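PDB 5DKV: ABC transporter substrate binding protein (Ribose) from Agrobacterium vitis, which binds alpha-D-tagatopyranose and probably serves as the sugar-capturing, solute-binding component of an ABC transporter. Local coordinates for residues 76-79 / 80-83; 37-40 / 41-44; 211-214 / 215-219. All blocks are in the same frame, centred on the assembly; numbering follows the deposited sequence.

In the fold
Along the chain the order is interaction 2, interaction 1, interaction 3, all within the periplasmic binding protein domain. Interaction 2 opens helix 40-56 beside the bound sugar, its centre about 10 Å from that of the chain. Interactions 1 and 3 lie in the C-terminal parts of helices 70-81 and 204-217; their centres are about 45 Å apart, on opposite sides of the chain's centre. Centre to centre, interaction 2 is about 20 Å from interaction 1 and 31 Å from interaction 3. Helix 70-81 packs on strand 29-33, whose following loop enters helix 40-56, whereas helix 204-217 packs on strands 161-167 and 192-199. Interaction 2 thus belongs to the sugar site, the others to outlying helices, and none touches another.

Interaction 1: residues 76-79 / 80-83; sequences VLDA and VIAK
Leu-77 and Ile-81, one helical turn apart, meet through their delta methyls, with CD1 of Leu-77 at 3.9 Å from CD1 of Ile-81. The two side chains cross at a slant: CG and CD1 of Leu-77 both meet Ile-81 CD1, and Leu-77 CD1 also nears CG1, so the leucine packs on the CG1-CD1 arm of the isoleucine. Ile-81 carries CG1 next to its backbone N, opposite the carbonyl carbon (chi1 -72°), and this choice lays the branch back along the preceding turn: CG1 comes to 3.3 Å from the carbonyl oxygen of Leu-77. Asp-78 also runs alongside Ile-81, pointing the same way, and its OD1 is 4.1 Å from Ile-81 CD1, a loose approach of a carboxylate to a methyl.

Val-80 turns to another side of the helix. Its CG2 lies over the preceding turn, 3.4 Å from the carbonyl oxygen of Val-76. The aliphatic chain of Lys-83 folds back likewise, with CG at 3.5 Å from O of Ala-79, while its amino group makes a weak hydrogen bond to Gln-63.

Three i to i+4 backbone bonds join the segments. The one from Ile-81 N to Leu-77 O, 2.8 Å with an N-H...O angle of 166°, ties the two residues of the apolar pair; Val-80 N to Val-76 O is 2.9 Å; Ala-82 N to Asp-78 O is longer, 3.2 Å, and more bent, 142°.

Leu-77 and Val-80 also touch strand 29-33, and Leu-77 and Ile-81 touch helix 99-107, so helix 70-81 packs against both elements. Chemically, the side-chain contact is apolar dispersion with no charge pairing between the segments; directional polar bonding across them comes from the backbone.

Interaction 2: residues 37-40 / 41-44; sequences TTDA and FYIT. With T6T (alpha-D-tagatopyranose), chain E.
Asp-39 and Phe-41 meet in a capping bond: Phe-41 N donates to OD1 of Asp-39 at 3.0 Å, arriving on the anti side and 31° out of the carboxylate plane. Asp-39 is thus the N-cap of helix 40-56. With CG opposite its backbone N (chi1 178°), its carboxylate also reaches the sugar. Tagatose O1 donates to OD1 at 2.8 Å and O2 to OD2 at 2.7 Å, one hydroxyl for each oxygen; three bonds fix the carboxylate's rotation.

Further polar bonds tie the first turn. Ile-43 N donates to Asp-39 O, and Ala-40 O takes both Thr-44 N and, at 2.8 Å, Thr-44 OG1, from opposite faces of its carbonyl plane.

Ring and carbon-to-oxygen van der Waals contacts complete the set. Tagatose O4 sits 3.6 Å above one face of the Phe-41 ring, toward its rim. CD2 of that ring in turn stands over the centre of the Tyr-42 ring, whose CE2 is 3.2 Å from tagatose O2. Ile-43 CG1 packs 3.5 Å from Thr-37 O.

Asp-116, Thr-174, Arg-178, Asn-228, Asp-254 and Gln-274 supply further hydrogen bonds to the sugar. The turn lies where the loop after strand 29-33 enters helix 40-56; Asp-39 and Ala-40 touch Leu-229 at the start of helix 229-241, while Phe-41 and Thr-44 pack on helix 276-291.

Interaction 3: residues 211-214 / 215-219; sequences LQAV and YARNP
Tyr-215 opens the second segment with a bond back to Leu-211, its N donating to O of Leu-211 at 2.8 Å and 167°; its CB rests 3.4 Å from the same oxygen. Next, Ala-216 N bonds Gln-212 O, and its CB lies 3.4 Å from that carbonyl oxygen.

Arg-217 N continues the pattern to Ala-213 O, 3.0 Å away. The side chain then bends at chi3 (-61°), folding the guanidinium over the preceding turn with Ala-213 O 3.8 Å above its centre. NH2 comes to 3.8 Å from Val-214 CG2, so this flat cation covers the backbone while touching a methyl.

Asn-218 meets Val-214 O through two donors: a good bond from ND2, at 2.9 Å with the oxygen near the amide plane, and a weak, bent one from the backbone N. OD1 of Asn-218 turns to Lys-162, giving both ends of the amide a partner.

Val-214 packs on strands 161-167 and 192-199. Asn-218, the first residue to leave helical angles and bonded through ND2 to Val-214 O in the last turn, caps the C-terminal end of helix 204-217 against the sheet of a periplasmic binding protein fold.

Interaction 1: residues 76-79 / 80-83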
loop_
_atom_site.group_PDB
_atom_site.type_symbol
_atom_site.label_atom_id
_atom_site.label_comp_id
_atom_site.label_asym_id
_atom_site.label_seq_id
_atom_site.Cartn_x
_atom_site.Cartn_y
_atom_site.Cartn_z
ATOM N N VAL A 76 16.770 -3.537 -10.795
ATOM C CA VAL A 76 17.161 -2.911 -9.548
ATOM C C VAL A 76 17.514 -3.968 -8.515
ATOM O O VAL A 76 18.540 -3.866 -7.830
ATOM C CB VAL A 76 16.053 -2.016 -9.009
ATOM C CG1 VAL A 76 16.418 -1.476 -7.618
ATOM C CG2 VAL A 76 15.805 -0.880 -9.984
ATOM N N LEU A 77 16.649 -4.969 -8.384
ATOM C CA LEU A 77 16.914 -6.073 -7.474
ATOM C C LEU A 77 18.260 -6.712 -7.800
ATOM O O LEU A 77 19.061 -6.967 -6.901
ATOM C CB LEU A 77 15.802 -7.102 -7.536
ATOM C CG LEU A 77 16.065 -8.443 -6.852
ATOM C CD1 LEU A 77 16.283 -8.319 -5.362
ATOM C CD2 LEU A 77 14.918 -9.365 -7.173
ATOM N N ASP A 78 18.528 -6.943 -9.076
ATOM C CA ASP A 78 19.820 -7.529 -9.429
ATOM C C ASP A 78 20.985 -6.620 -9.028
ATOM O O ASP A 78 22.015 -7.123 -8.565
ATOM C CB ASP A 78 19.866 -7.863 -10.921
ATOM C CG ASP A 78 19.010 -9.084 -11.258
ATOM O OD1 ASP A 78 18.755 -9.891 -10.342
ATOM O OD2 ASP A 78 18.583 -9.233 -12.415
ATOM N N ALA A 79 20.828 -5.305 -9.185
ATOM C CA ALA A 79 21.901 -4.378 -8.813
ATOM C C ALA A 79 22.124 -4.418 -7.317
ATOM O O ALA A 79 23.260 -4.317 -6.832
ATOM C CB ALA A 79 21.575 -2.951 -9.265
ATOM N N VAL A 80 21.038 -4.578 -6.572
ATOM C CA VAL A 80 21.142 -4.686 -5.125
ATOM C C VAL A 80 21.811 -6.003 -4.711
ATOM O O VAL A 80 22.664 -6.001 -3.842
ATOM C CB VAL A 80 19.759 -4.540 -4.454
ATOM C CG1 VAL A 80 19.796 -4.959 -2.987
ATOM C CG2 VAL A 80 19.317 -3.107 -4.581
ATOM N N ILE A 81 21.427 -7.116 -5.329
ATOM C CA ILE A 81 22.053 -8.405 -5.033
ATOM C C ILE A 81 23.573 -8.330 -5.177
ATOM O O ILE A 81 24.318 -8.902 -4.376
ATOM C CB ILE A 81 21.443 -9.483 -5.927
ATOM C CG1 ILE A 81 20.021 -9.751 -5.443
ATOM C CG2 ILE A 81 22.239 -10.796 -5.853
ATOM C CD1 ILE A 81 19.222 -10.669 -6.345
ATOM N N ALA A 82 24.031 -7.570 -6.161
ATOM C CA ALA A 82 25.450 -7.522 -6.475
ATOM C C ALA A 82 26.214 -6.718 -5.418
ATOM O O ALA A 82 27.432 -6.802 -5.333
ATOM C CB ALA A 82 25.662 -6.930 -7.861
ATOM N N LYS A 83 25.488 -5.935 -4.619
ATOM C CA LYS A 83 26.089 -5.195 -3.505
ATOM C C LYS A 83 26.234 -6.063 -2.240
ATOM O O LYS A 83 26.716 -5.591 -1.207
ATOM C CB LYS A 83 25.252 -3.947 -3.203
ATOM C CG LYS A 83 25.218 -2.951 -4.339
ATOM C CD LYS A 83 24.575 -1.651 -3.903
ATOM C CE LYS A 83 24.801 -0.550 -4.923
ATOM N NZ LYS A 83 23.704 -0.441 -5.909
#

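Interaction 2: residues 37-40 / 41-44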
loop_
_atom_site.group_PDB
_atom_site.type_symbol
_atom_site.label_atom_id
_atom_site.label_comp_id
_atom_site.label_asym_id
_atom_site.label_seq_id
_atom_site.Cartn_x
_atom_site.Cartn_y
_atom_site.Cartn_z
ATOM N N THR A 37 9.538 4.530 -6.324
ATOM C CA THR A 37 10.311 5.507 -5.551
ATOM C C THR A 37 9.549 6.777 -5.190
ATOM O O THR A 37 9.708 7.289 -4.082
ATOM C CB THR A 37 11.580 5.907 -6.319
ATOM O OG1 THR A 37 11.238 6.264 -7.667
ATOM C CG2 THR A 37 12.536 4.753 -6.335
ATOM N N THR A 38 8.764 7.295 -6.139
ATOM C CA THR A 38 8.045 8.561 -6.006
ATOM C C THR A 38 6.609 8.329 -5.549
ATOM O O THR A 38 5.620 8.603 -6.265
ATOM C CB THR A 38 8.018 9.302 -7.328
ATOM O OG1 THR A 38 7.463 8.439 -8.329
ATOM C CG2 THR A 38 9.436 9.728 -7.729
ATOM N N ASP A 39 6.509 7.761 -4.367
ATOM C CA ASP A 39 5.251 7.294 -3.827
ATOM C C ASP A 39 5.384 7.521 -2.334
ATOM O O ASP A 39 6.255 6.956 -1.689
ATOM C CB ASP A 39 5.031 5.809 -4.196
ATOM C CG ASP A 39 3.748 5.204 -3.622
ATOM O OD1 ASP A 39 3.198 5.709 -2.614
ATOM O OD2 ASP A 39 3.288 4.179 -4.191
ATOM N N ALA A 40 4.536 8.386 -1.797
ATOM C CA ALA A 40 4.633 8.791 -0.402
ATOM C C ALA A 40 4.533 7.602 0.556
ATOM O O ALA A 40 5.113 7.633 1.636
ATOM C CB ALA A 40 3.548 9.821 -0.089
ATOM N N PHE A 41 3.846 6.548 0.142
ATOM C CA PHE A 41 3.761 5.347 0.966
ATOM C C PHE A 41 5.148 4.744 1.161
ATOM O O PHE A 41 5.579 4.458 2.289
ATOM C CB PHE A 41 2.838 4.317 0.333
ATOM C CG PHE A 41 2.797 2.984 1.049
ATOM C CD1 PHE A 41 2.041 2.815 2.175
ATOM C CD2 PHE A 41 3.480 1.892 0.541
ATOM C CE1 PHE A 41 1.970 1.601 2.820
ATOM C CE2 PHE A 41 3.428 0.655 1.183
ATOM C CZ PHE A 41 2.679 0.504 2.335
ATOM N N TYR A 42 5.866 4.561 0.063
ATOM C CA TYR A 42 7.179 3.934 0.157
ATOM C C TYR A 42 8.206 4.896 0.754
ATOM O O TYR A 42 9.167 4.478 1.398
ATOM C CB TYR A 42 7.625 3.420 -1.207
ATOM C CG TYR A 42 6.772 2.252 -1.681
ATOM C CD1 TYR A 42 6.761 1.033 -0.971
ATOM C CD2 TYR A 42 5.965 2.351 -2.791
ATOM C CE1 TYR A 42 5.969 -0.019 -1.374
ATOM C CE2 TYR A 42 5.154 1.281 -3.191
ATOM C CZ TYR A 42 5.169 0.108 -2.483
ATOM O OH TYR A 42 4.361 -0.907 -2.937
ATOM N N ILE A 43 8.021 6.183 0.520
ATOM C CA ILE A 43 8.925 7.178 1.090
ATOM C C ILE A 43 8.812 7.146 2.596
ATOM O O ILE A 43 9.822 7.215 3.303
ATOM C CB ILE A 43 8.623 8.578 0.504
ATOM C CG1 ILE A 43 9.054 8.595 -0.956
ATOM C CG2 ILE A 43 9.315 9.709 1.283
ATOM C CD1 ILE A 43 8.524 9.783 -1.748
ATOM N N THR A 44 7.587 7.029 3.099
ATOM C CA THR A 44 7.351 6.974 4.538
ATOM C C THR A 44 7.807 5.633 5.122
ATOM O O THR A 44 8.366 5.598 6.214
ATOM C CB THR A 44 5.869 7.233 4.844
ATOM O OG1 THR A 44 5.507 8.477 4.240
ATOM C CG2 THR A 44 5.623 7.314 6.317
HETATM O O3 T6T E . -1.221 1.758 -1.509
HETATM C C3 T6T E . 0.199 1.720 -1.472
HETATM C C4 T6T E . 0.638 0.321 -1.411
HETATM O O4 T6T E . 0.127 -0.293 -0.170
HETATM C C5 T6T E . 0.176 -0.417 -2.590
HETATM O O5 T6T E . 0.694 -1.759 -2.612
HETATM C C6 T6T E . 0.678 0.206 -3.881
HETATM O O6 T6T E . 0.281 1.609 -3.922
HETATM C C2 T6T E . 0.761 2.342 -2.765
HETATM O O2 T6T E . 2.165 2.304 -2.676
HETATM C C1 T6T E . 0.291 3.714 -3.048
HETATM O O1 T6T E . 0.642 4.609 -2.042
#

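Interaction 3: residues 211-214 / 215-219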
loop_
_atom_site.group_PDB
_atom_site.type_symbol
_atom_site.label_atom_id
_atom_site.label_comp_id
_atom_site.label_asym_id
_atom_site.label_seq_id
_atom_site.Cartn_x
_atom_site.Cartn_y
_atom_site.Cartn_z
ATOM N N LEU A 211 -13.404 8.670 -13.726
ATOM C CA LEU A 211 -14.476 9.251 -12.920
ATOM C C LEU A 211 -15.396 10.029 -13.837
ATOM O O LEU A 211 -16.618 9.890 -13.764
ATOM C CB LEU A 211 -13.910 10.141 -11.801
ATOM C CG LEU A 211 -14.879 10.868 -10.858
ATOM C CD1 LEU A 211 -15.501 12.081 -11.506
ATOM C CD2 LEU A 211 -15.957 9.946 -10.250
ATOM N N GLN A 212 -14.812 10.845 -14.711
ATOM C CA GLN A 212 -15.605 11.641 -15.631
ATOM C C GLN A 212 -16.478 10.768 -16.520
ATOM O O GLN A 212 -17.644 11.093 -16.756
ATOM C CB GLN A 212 -14.707 12.522 -16.491
ATOM C CG GLN A 212 -13.810 13.457 -15.701
ATOM C CD GLN A 212 -14.541 14.638 -15.182
ATOM O OE1 GLN A 212 -15.731 14.810 -15.453
ATOM N NE2 GLN A 212 -13.836 15.486 -14.438
ATOM N N ALA A 213 -15.937 9.661 -17.022
ATOM C CA ALA A 213 -16.727 8.756 -17.856
ATOM C C ALA A 213 -17.886 8.115 -17.070
ATOM O O ALA A 213 -19.021 8.043 -17.543
ATOM C CB ALA A 213 -15.845 7.691 -18.436
ATOM N N VAL A 214 -17.590 7.629 -15.875
ATOM C CA VAL A 214 -18.606 6.964 -15.077
ATOM C C VAL A 214 -19.706 7.961 -14.712
ATOM O O VAL A 214 -20.899 7.648 -14.824
ATOM C CB VAL A 214 -17.978 6.309 -13.813
ATOM C CG1 VAL A 214 -19.055 5.679 -12.927
ATOM C CG2 VAL A 214 -16.974 5.241 -14.243
ATOM N N TYR A 215 -19.317 9.164 -14.316
ATOM C CA TYR A 215 -20.286 10.183 -13.959
ATOM C C TYR A 215 -21.126 10.600 -15.166
ATOM O O TYR A 215 -22.318 10.872 -15.029
ATOM C CB TYR A 215 -19.587 11.396 -13.356
ATOM C CG TYR A 215 -20.511 12.562 -13.054
ATOM C CD1 TYR A 215 -21.645 12.399 -12.283
ATOM C CD2 TYR A 215 -20.220 13.835 -13.529
ATOM C CE1 TYR A 215 -22.482 13.480 -12.002
ATOM C CE2 TYR A 215 -21.053 14.917 -13.246
ATOM C CZ TYR A 215 -22.172 14.726 -12.492
ATOM O OH TYR A 215 -22.979 15.798 -12.218
ATOM N N ALA A 216 -20.531 10.648 -16.351
ATOM C CA ALA A 216 -21.299 11.056 -17.516
ATOM C C ALA A 216 -22.333 9.991 -17.872
ATOM O O ALA A 216 -23.425 10.322 -18.327
ATOM C CB ALA A 216 -20.395 11.327 -18.685
ATOM N N ARG A 217 -21.990 8.718 -17.692
ATOM C CA ARG A 217 -22.955 7.639 -17.951
ATOM C C ARG A 217 -23.936 7.482 -16.792
ATOM O O ARG A 217 -25.027 6.905 -16.978
ATOM C CB ARG A 217 -22.243 6.303 -18.202
ATOM C CG ARG A 217 -21.500 6.191 -19.531
ATOM C CD ARG A 217 -20.907 4.778 -19.705
ATOM N NE ARG A 217 -19.928 4.438 -18.659
ATOM C CZ ARG A 217 -18.600 4.508 -18.798
ATOM N NH1 ARG A 217 -18.046 4.903 -19.952
ATOM N NH2 ARG A 217 -17.814 4.176 -17.777
ATOM N N ASN A 218 -23.544 7.977 -15.612
ATOM C CA ASN A 218 -24.325 7.846 -14.376
ATOM C C ASN A 218 -24.405 9.144 -13.572
ATOM O O ASN A 218 -23.685 9.291 -12.568
ATOM C CB ASN A 218 -23.718 6.772 -13.471
ATOM C CG ASN A 218 -23.593 5.435 -14.141
ATOM O OD1 ASN A 218 -24.519 4.611 -14.090
ATOM N ND2 ASN A 218 -22.434 5.172 -14.736
ATOM N N PRO A 219 -25.263 10.095 -13.997
ATOM C CA PRO A 219 -25.398 11.380 -13.295
ATOM C C PRO A 219 -25.819 11.215 -11.848
ATOM O O PRO A 219 -25.624 12.142 -11.075
ATOM C CB PRO A 219 -26.470 12.131 -14.100
ATOM C CG PRO A 219 -26.993 11.173 -15.097
ATOM C CD PRO A 219 -25.997 10.089 -15.272
#